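PDB 3RAG: VWFA domain-containing protein from Alicyclobacillus acidocaldarius subsp. acidocaldarius, which is of unknown function but contains a von Willebrand factor type A-like domain, which binds a sodium ion in the crystal. Local coordinates for residues 37-42 and 224-229; 89-94 and 133-138; 188-193 and 200-205. One frame throughout, in Å; residues are numbered along the deposited sequence.

Contact 1: 37-42 and 224-229; sequences HGIVVN and LLLSHA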
loop_
_atom_site.group_PDB
_atom_site.type_symbol
_atom_site.label_atom_id
_atom_site.label_comp_id
_atom_site.label_asym_id
_atom_site.label_seq_id
_atom_site.Cartn_x
_atom_site.Cartn_y
_atom_site.Cartn_z
ATOM N N HIS A 37 -4.574 6.986 11.371
ATOM C CA HIS A 37 -4.853 5.662 11.935
ATOM C C HIS A 37 -3.647 4.754 11.901
ATOM O O HIS A 37 -3.750 3.573 12.237
ATOM C CB HIS A 37 -5.999 4.976 11.186
ATOM C CG HIS A 37 -7.309 5.677 11.324
ATOM N ND1 HIS A 37 -8.119 5.527 12.429
ATOM C CD2 HIS A 37 -7.945 6.547 10.506
ATOM C CE1 HIS A 37 -9.202 6.270 12.282
ATOM N NE2 HIS A 37 -9.121 6.900 11.125
ATOM N N GLY A 38 -2.506 5.291 11.481
ATOM C CA GLY A 38 -1.302 4.493 11.375
ATOM C C GLY A 38 -1.137 3.776 10.034
ATOM O O GLY A 38 -0.140 3.090 9.802
ATOM N N ILE A 39 -2.085 3.970 9.132
ATOM C CA ILE A 39 -1.977 3.367 7.797
ATOM C C ILE A 39 -0.931 4.122 6.995
ATOM O O ILE A 39 -0.891 5.351 7.041
ATOM C CB ILE A 39 -3.338 3.440 7.082
ATOM C CG1 ILE A 39 -4.364 2.626 7.873
ATOM C CG2 ILE A 39 -3.253 2.928 5.619
ATOM C CD1 ILE A 39 -5.821 2.972 7.547
ATOM N N VAL A 40 -0.099 3.406 6.243
ATOM C CA VAL A 40 0.885 4.074 5.392
ATOM C C VAL A 40 0.371 3.956 3.958
ATOM O O VAL A 40 -0.060 2.869 3.554
ATOM C CB VAL A 40 2.278 3.406 5.507
ATOM C CG1 VAL A 40 3.162 3.796 4.302
ATOM C CG2 VAL A 40 2.941 3.790 6.855
ATOM N N VAL A 41 0.407 5.060 3.199
ATOM C CA VAL A 41 -0.088 5.040 1.817
ATOM C C VAL A 41 1.103 5.216 0.886
ATOM O O VAL A 41 1.830 6.216 0.981
ATOM C CB VAL A 41 -1.121 6.169 1.548
ATOM C CG1 VAL A 41 -1.714 6.054 0.128
ATOM C CG2 VAL A 41 -2.240 6.123 2.591
ATOM N N ASN A 42 1.310 4.228 0.017
ATOM C CA ASN A 42 2.373 4.248 -0.992
ATOM C C ASN A 42 1.749 4.431 -2.375
ATOM O O ASN A 42 0.598 4.018 -2.603
ATOM C CB ASN A 42 3.124 2.911 -0.987
ATOM C CG ASN A 42 3.937 2.688 0.285
ATOM O OD1 ASN A 42 4.034 1.557 0.811
ATOM N ND2 ASN A 42 4.512 3.738 0.777
ATOM N N LEU A 224 -11.772 -0.369 4.693
ATOM C CA LEU A 224 -11.568 -1.817 4.664
ATOM C C LEU A 224 -10.565 -2.248 5.720
ATOM O O LEU A 224 -10.781 -3.247 6.420
ATOM C CB LEU A 224 -11.091 -2.266 3.275
ATOM C CG LEU A 224 -12.165 -2.246 2.184
ATOM C CD1 LEU A 224 -11.517 -2.377 0.798
ATOM C CD2 LEU A 224 -13.175 -3.349 2.432
ATOM N N LEU A 225 -9.464 -1.506 5.832
ATOM C CA LEU A 225 -8.421 -1.835 6.810
ATOM C C LEU A 225 -8.950 -1.735 8.240
ATOM O O LEU A 225 -8.695 -2.600 9.083
ATOM C CB LEU A 225 -7.180 -0.934 6.622
ATOM C CG LEU A 225 -6.340 -1.229 5.372
ATOM C CD1 LEU A 225 -5.391 -0.068 5.033
ATOM C CD2 LEU A 225 -5.554 -2.570 5.505
ATOM N N LEU A 226 -9.704 -0.683 8.508
ATOM C CA LEU A 226 -10.246 -0.475 9.845
ATOM C C LEU A 226 -11.317 -1.515 10.198
ATOM O O LEU A 226 -11.368 -1.990 11.331
ATOM C CB LEU A 226 -10.789 0.951 9.985
ATOM C CG LEU A 226 -9.717 2.047 9.834
ATOM C CD1 LEU A 226 -10.345 3.438 9.878
ATOM C CD2 LEU A 226 -8.611 1.930 10.880
ATOM N N SER A 227 -12.158 -1.874 9.233
ATOM C CA SER A 227 -13.166 -2.916 9.457
ATOM C C SER A 227 -12.499 -4.258 9.696
ATOM O O SER A 227 -12.947 -5.049 10.537
ATOM C CB SER A 227 -14.109 -3.044 8.262
ATOM O OG SER A 227 -14.771 -1.821 8.027
ATOM N N HIS A 228 -11.431 -4.519 8.946
ATOM C CA HIS A 228 -10.714 -5.779 9.092
ATOM C C HIS A 228 -10.077 -5.879 10.478
ATOM O O HIS A 228 -10.158 -6.929 11.135
ATOM C CB HIS A 228 -9.659 -5.934 8.002
ATOM C CG HIS A 228 -9.054 -7.299 7.945
ATOM N ND1 HIS A 228 -9.815 -8.437 7.776
ATOM C CD2 HIS A 228 -7.769 -7.715 8.052
ATOM C CE1 HIS A 228 -9.019 -9.494 7.768
ATOM N NE2 HIS A 228 -7.778 -9.086 7.947
ATOM N N ALA A 229 -9.459 -4.787 10.925
ATOM C CA ALA A 229 -8.845 -4.741 12.253
ATOM C C ALA A 229 -9.844 -5.111 13.345
ATOM O O ALA A 229 -9.493 -5.790 14.316
ATOM C CB ALA A 229 -8.267 -3.367 12.528
#
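H37 and I39 meet L226 and L225 of helix 214-232, which packs on the central sheet of an α/β fold consistent with a VWFA-like domain. The two segments bury 190 Å² between them, divided between an inner and an outer half. The inner half is tight: CD1 of L225 lies 3.7 Å from I39 CG2 and 4.0 Å from I39 CD1, so one leucine methyl touches both arms of the isoleucine. I13 of strand 10-17 touches both residues and continues the apolar layer. The link between the halves is looser, with I39 CD1 and L226 CD2 4.5 Å apart. On the solvent side stands H37, an exposed residue just ahead of G38. The positive phi of G38 (88°) belongs to the Schellman motif that ends helix 27-36 and redirects the chain toward the strand. With CG anti to its carbonyl carbon (chi1 -65°), H37 carries its imidazole across the L226 side chain at about a right angle. The result is a CH-pi contact: L226 CD1 stands 3.8 Å from the centroid of the H37 ring, only 4° off the ring normal.

Contact 2: 89-94 and 133-138; sequences QTMQMT and VALHLV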
loop_
_atom_site.group_PDB
_atom_site.type_symbol
_atom_site.label_atom_id
_atom_site.label_comp_id
_atom_site.label_asym_id
_atom_site.label_seq_id
_atom_site.Cartn_x
_atom_site.Cartn_y
_atom_site.Cartn_z
ATOM N N GLN A 89 10.378 -1.715 2.310
ATOM C CA GLN A 89 11.108 -0.604 2.880
ATOM C C GLN A 89 10.250 0.240 3.829
ATOM O O GLN A 89 10.722 0.652 4.881
ATOM C CB GLN A 89 11.764 0.229 1.771
ATOM C CG GLN A 89 12.621 1.347 2.239
ATOM C CD GLN A 89 13.393 1.978 1.086
ATOM O OE1 GLN A 89 13.579 1.352 0.034
ATOM N NE2 GLN A 89 13.837 3.221 1.276
ATOM N N THR A 90 8.989 0.500 3.476
ATOM C CA THR A 90 8.123 1.262 4.379
ATOM C C THR A 90 7.720 0.438 5.625
ATOM O O THR A 90 7.629 0.995 6.720
ATOM C CB THR A 90 6.839 1.843 3.652
ATOM O OG1 THR A 90 6.096 0.775 3.035
ATOM C CG2 THR A 90 7.230 2.878 2.582
HETATM N N MSE A 91 7.505 -0.872 5.467
HETATM C CA MSE A 91 7.261 -1.756 6.628
HETATM C C MSE A 91 8.467 -1.689 7.574
HETATM O O MSE A 91 8.330 -1.517 8.791
HETATM C CB MSE A 91 6.953 -3.217 6.184
HETATM C CG MSE A 91 6.808 -4.278 7.328
HETATM SE SE MSE A 91 5.827 -5.779 6.899
HETATM C CE MSE A 91 5.852 -5.510 5.117
ATOM N N GLN A 92 9.657 -1.758 7.002
ATOM C CA GLN A 92 10.871 -1.673 7.818
ATOM C C GLN A 92 10.955 -0.350 8.582
ATOM O O GLN A 92 11.219 -0.344 9.775
ATOM C CB GLN A 92 12.127 -1.872 6.978
ATOM C CG GLN A 92 13.398 -1.795 7.831
ATOM C CD GLN A 92 14.679 -1.934 7.033
ATOM O OE1 GLN A 92 14.726 -1.642 5.836
ATOM N NE2 GLN A 92 15.736 -2.379 7.701
HETATM N N MSE A 93 10.726 0.775 7.902
HETATM C CA MSE A 93 10.752 2.067 8.584
HETATM C C MSE A 93 9.710 2.190 9.702
HETATM O O MSE A 93 9.998 2.720 10.785
HETATM C CB MSE A 93 10.633 3.227 7.567
HETATM C CG MSE A 93 11.927 3.432 6.764
HETATM SE SE MSE A 93 11.897 4.761 5.515
HETATM C CE MSE A 93 10.789 4.098 4.294
ATOM N N THR A 94 8.497 1.706 9.443
ATOM C CA THR A 94 7.445 1.773 10.439
ATOM C C THR A 94 7.830 0.937 11.671
ATOM O O THR A 94 7.662 1.367 12.817
ATOM C CB THR A 94 6.108 1.271 9.858
ATOM O OG1 THR A 94 5.690 2.167 8.804
ATOM C CG2 THR A 94 5.033 1.231 10.932
ATOM N N VAL A 133 5.153 -10.021 11.742
ATOM C CA VAL A 133 3.911 -9.295 12.013
ATOM C C VAL A 133 2.872 -9.603 10.938
ATOM O O VAL A 133 3.211 -10.010 9.825
ATOM C CB VAL A 133 4.109 -7.740 12.125
ATOM C CG1 VAL A 133 5.138 -7.379 13.221
ATOM C CG2 VAL A 133 4.497 -7.099 10.768
ATOM N N ALA A 134 1.605 -9.416 11.280
ATOM C CA ALA A 134 0.547 -9.481 10.287
ATOM C C ALA A 134 0.716 -8.286 9.343
ATOM O O ALA A 134 1.156 -7.215 9.760
ATOM C CB ALA A 134 -0.848 -9.482 10.960
ATOM N N LEU A 135 0.397 -8.489 8.069
ATOM C CA LEU A 135 0.467 -7.420 7.088
ATOM C C LEU A 135 -0.907 -7.305 6.472
ATOM O O LEU A 135 -1.410 -8.271 5.879
ATOM C CB LEU A 135 1.495 -7.754 6.005
ATOM C CG LEU A 135 1.499 -6.836 4.774
ATOM C CD1 LEU A 135 1.661 -5.383 5.202
ATOM C CD2 LEU A 135 2.598 -7.261 3.817
ATOM N N HIS A 136 -1.536 -6.144 6.629
ATOM C CA HIS A 136 -2.854 -5.924 6.019
ATOM C C HIS A 136 -2.654 -4.888 4.923
ATOM O O HIS A 136 -2.173 -3.808 5.195
ATOM C CB HIS A 136 -3.856 -5.379 7.031
ATOM C CG HIS A 136 -4.160 -6.324 8.144
ATOM N ND1 HIS A 136 -4.901 -5.954 9.247
ATOM C CD2 HIS A 136 -3.831 -7.623 8.325
ATOM C CE1 HIS A 136 -5.012 -6.988 10.063
ATOM N NE2 HIS A 136 -4.375 -8.014 9.525
ATOM N N LEU A 137 -3.033 -5.229 3.701
ATOM C CA LEU A 137 -2.677 -4.428 2.532
ATOM C C LEU A 137 -3.898 -4.301 1.642
ATOM O O LEU A 137 -4.524 -5.314 1.287
ATOM C CB LEU A 137 -1.581 -5.161 1.741
ATOM C CG LEU A 137 -1.183 -4.576 0.377
ATOM C CD1 LEU A 137 -0.617 -3.183 0.501
ATOM C CD2 LEU A 137 -0.197 -5.482 -0.393
ATOM N N VAL A 138 -4.247 -3.073 1.269
ATOM C CA VAL A 138 -5.256 -2.896 0.243
ATOM C C VAL A 138 -4.565 -2.323 -0.976
ATOM O O VAL A 138 -3.906 -1.275 -0.896
ATOM C CB VAL A 138 -6.358 -1.911 0.672
ATOM C CG1 VAL A 138 -7.359 -1.744 -0.465
ATOM C CG2 VAL A 138 -7.064 -2.450 1.924
#
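M91 on helix 79-106 reaches V133, in the loop after helix 116-132, and L135, the first residue of strand 135-142, a helix-on-sheet contact of the α/β fold in which helix 79-106 packs against part of the sheet. The nearest CA atoms, those of M91 and L135, are 8.9 Å apart, a separation bridged by side chains. All three touching residues are buried, although they cover just 116 Å² between the segments.

M91, present as selenomethionine, carries the contact with the end of its chain. Its CG and SE follow an extended course, and the chain then bends sharply, with chi3 at 15°, close to eclipsed. This curl presents the terminal methyl to the strand: M91 CE lies 3.9 Å from L135 CD2 and 4.2 Å from L135 CD1, so it meets both branches of the leucine. L135 answers with CG anti to its backbone N (chi1 170°), a torsion that brings the methyls nearer the helix than the start of the side chain would suggest. The second touch is looser, with M91 SE 4.3 Å from V133 CG2.

I10 of strand 10-17 touches M91, V133 and L135, while L165 of helix 151-165 also packs on L135. H136, the next residue along the strand, instead reaches helix 214-232 through L225 and H228. The chemistry across the contact is wholly apolar: the end of the M91 chain meets the V133 and L135 methyls without directional bonds, consistent with the helix being held here by side-chain shape and burial.

Contact 3: 188-193 and 200-205; sequences RLVQPF and AALEAE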
loop_
_atom_site.group_PDB
_atom_site.type_symbol
_atom_site.label_atom_id
_atom_site.label_comp_id
_atom_site.label_asym_id
_atom_site.label_seq_id
_atom_site.Cartn_x
_atom_site.Cartn_y
_atom_site.Cartn_z
ATOM N N ARG A 188 -14.811 -0.208 -6.867
ATOM C CA ARG A 188 -15.336 -1.561 -6.956
ATOM C C ARG A 188 -14.478 -2.443 -6.069
ATOM O O ARG A 188 -13.254 -2.424 -6.168
ATOM C CB ARG A 188 -15.239 -2.035 -8.401
ATOM C CG ARG A 188 -15.827 -3.397 -8.674
ATOM C CD ARG A 188 -15.227 -3.960 -9.978
ATOM N NE ARG A 188 -15.195 -2.978 -11.072
ATOM C CZ ARG A 188 -15.774 -3.176 -12.258
ATOM N NH1 ARG A 188 -15.716 -2.239 -13.196
ATOM N NH2 ARG A 188 -16.413 -4.317 -12.509
ATOM N N LEU A 189 -15.101 -3.211 -5.181
ATOM C CA LEU A 189 -14.329 -4.170 -4.409
ATOM C C LEU A 189 -14.030 -5.364 -5.309
ATOM O O LEU A 189 -14.939 -6.095 -5.706
ATOM C CB LEU A 189 -15.107 -4.622 -3.178
ATOM C CG LEU A 189 -14.370 -5.649 -2.301
ATOM C CD1 LEU A 189 -13.181 -5.008 -1.617
ATOM C CD2 LEU A 189 -15.331 -6.258 -1.278
ATOM N N VAL A 190 -12.761 -5.571 -5.633
ATOM C CA VAL A 190 -12.375 -6.677 -6.511
ATOM C C VAL A 190 -12.286 -7.997 -5.733
ATOM O O VAL A 190 -12.779 -9.050 -6.189
ATOM C CB VAL A 190 -11.039 -6.370 -7.248
ATOM C CG1 VAL A 190 -10.637 -7.539 -8.146
ATOM C CG2 VAL A 190 -11.203 -5.117 -8.076
ATOM N N GLN A 191 -11.653 -7.947 -4.566
ATOM C CA GLN A 191 -11.716 -9.084 -3.663
ATOM C C GLN A 191 -11.650 -8.592 -2.238
ATOM O O GLN A 191 -11.005 -7.591 -1.956
ATOM C CB GLN A 191 -10.571 -10.046 -3.925
ATOM C CG GLN A 191 -9.182 -9.491 -3.509
ATOM C CD GLN A 191 -8.123 -10.579 -3.527
ATOM O OE1 GLN A 191 -7.459 -10.861 -2.509
ATOM N NE2 GLN A 191 -7.968 -11.214 -4.679
ATOM N N PRO A 192 -12.336 -9.293 -1.340
ATOM C CA PRO A 192 -12.217 -8.998 0.086
ATOM C C PRO A 192 -10.866 -9.487 0.565
ATOM O O PRO A 192 -10.165 -10.151 -0.197
ATOM C CB PRO A 192 -13.346 -9.826 0.719
ATOM C CG PRO A 192 -13.650 -10.899 -0.273
ATOM C CD PRO A 192 -13.360 -10.311 -1.630
ATOM N N PHE A 193 -10.501 -9.174 1.805
ATOM C CA PHE A 193 -9.229 -9.662 2.352
ATOM C C PHE A 193 -9.046 -11.169 2.263
ATOM O O PHE A 193 -9.936 -11.944 2.630
ATOM C CB PHE A 193 -9.055 -9.221 3.801
ATOM C CG PHE A 193 -8.771 -7.757 3.945
ATOM C CD1 PHE A 193 -7.524 -7.254 3.640
ATOM C CD2 PHE A 193 -9.763 -6.879 4.356
ATOM C CE1 PHE A 193 -7.251 -5.900 3.770
ATOM C CE2 PHE A 193 -9.488 -5.521 4.489
ATOM C CZ PHE A 193 -8.231 -5.044 4.205
ATOM N N ALA A 200 -8.828 -14.571 -11.462
ATOM C CA ALA A 200 -10.040 -14.487 -12.267
ATOM C C ALA A 200 -10.791 -13.216 -11.933
ATOM O O ALA A 200 -11.368 -12.586 -12.810
ATOM C CB ALA A 200 -10.952 -15.706 -12.037
ATOM N N ALA A 201 -10.808 -12.854 -10.653
ATOM C CA ALA A 201 -11.497 -11.636 -10.245
ATOM C C ALA A 201 -10.806 -10.393 -10.805
ATOM O O ALA A 201 -11.483 -9.477 -11.281
ATOM C CB ALA A 201 -11.609 -11.554 -8.725
ATOM N N LEU A 202 -9.471 -10.338 -10.733
ATOM C CA LEU A 202 -8.757 -9.222 -11.351
ATOM C C LEU A 202 -9.138 -9.093 -12.828
ATOM O O LEU A 202 -9.413 -8.000 -13.309
ATOM C CB LEU A 202 -7.233 -9.363 -11.244
ATOM C CG LEU A 202 -6.538 -9.149 -9.899
ATOM C CD1 LEU A 202 -5.034 -9.404 -10.025
ATOM C CD2 LEU A 202 -6.796 -7.740 -9.417
ATOM N N GLU A 203 -9.134 -10.203 -13.557
ATOM C CA GLU A 203 -9.442 -10.119 -14.989
ATOM C C GLU A 203 -10.857 -9.635 -15.267
ATOM O O GLU A 203 -11.074 -8.855 -16.197
ATOM C CB GLU A 203 -9.224 -11.470 -15.677
ATOM C CG GLU A 203 -7.766 -11.857 -15.746
ATOM C CD GLU A 203 -7.534 -13.015 -16.693
ATOM O OE1 GLU A 203 -8.360 -13.217 -17.613
ATOM O OE2 GLU A 203 -6.524 -13.724 -16.515
ATOM N N ALA A 204 -11.820 -10.108 -14.472
ATOM C CA ALA A 204 -13.220 -9.764 -14.693
ATOM C C ALA A 204 -13.519 -8.336 -14.297
ATOM O O ALA A 204 -14.343 -7.681 -14.922
ATOM C CB ALA A 204 -14.172 -10.738 -13.916
ATOM N N GLU A 205 -12.858 -7.848 -13.253
ATOM C CA GLU A 205 -13.276 -6.587 -12.639
ATOM C C GLU A 205 -12.477 -5.361 -13.068
ATOM O O GLU A 205 -12.918 -4.226 -12.847
ATOM C CB GLU A 205 -13.262 -6.715 -11.100
ATOM C CG GLU A 205 -14.062 -7.928 -10.583
ATOM C CD GLU A 205 -15.566 -7.785 -10.821
ATOM O OE1 GLU A 205 -16.034 -6.638 -10.955
ATOM O OE2 GLU A 205 -16.273 -8.821 -10.883
#
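R188 and E205 cross at about a right angle, the arginine coming from edge strand 188-194 and the glutamate from the last residue of helix 199-205. Strand and helix segments run antiparallel, their axes 171° apart and 8.0 Å at closest approach, the chain turning back after the strand so that the helix runs against it. A bend at chi3 turns the R188 guanidinium toward E205, where NH2 gives a salt-bridging hydrogen bond to E205 OE1 at 2.8 Å, with an N-H...O angle of 157°. The bond enters nearly along the C-O axis and lies close to the guanidinium plane, though the guanidinium and carboxylate planes are inclined by 60°. E205 O sits 3.0 Å above that guanidinium plane, over its centre, at poor hydrogen-bonding angles.

V190 and the E205 side chain slide past each other in opposite senses, with V190 CG2 4.0 Å from E205 CB. The other branch, V190 CG1, reaches L202 CD2 at 4.1 Å and A201 CB at 4.2 Å. V190 shares a classic beta bulge with Q191, both facing V176 of strand 172-179. A leucine in place of R188 would probably leave the E205 carboxylate without its close charged mate, K182 offering just a weak, long ion pair. The carboxylate thus makes the salt bridge, the main-chain oxygen adding at most an electrostatic approach, which implies that charge and apolar packing jointly fasten the helix end to the edge strand.

Overall arrangement
From the N terminus, strand 10-17 comes first, and the chain opens contact 1 at 37-42. It then opens contact 2 at 89-94 on helix 79-106 and closes it at 133-138, entering strand 135-142 next to strand 10-17. After strand 172-179, contact 3 opens at 188-193 and closes at 200-205, a short loop at the sheet edge. Helix 214-232 follows, and 224-229 closes contact 1. Contacts 2 and 3 are in series, both nested inside the loop of contact 1; none cross. All three reach one sheet. L225 packs on V138 and F193, joining contact 1 to the others, while F193 also touches V138, tying edge strand to centre.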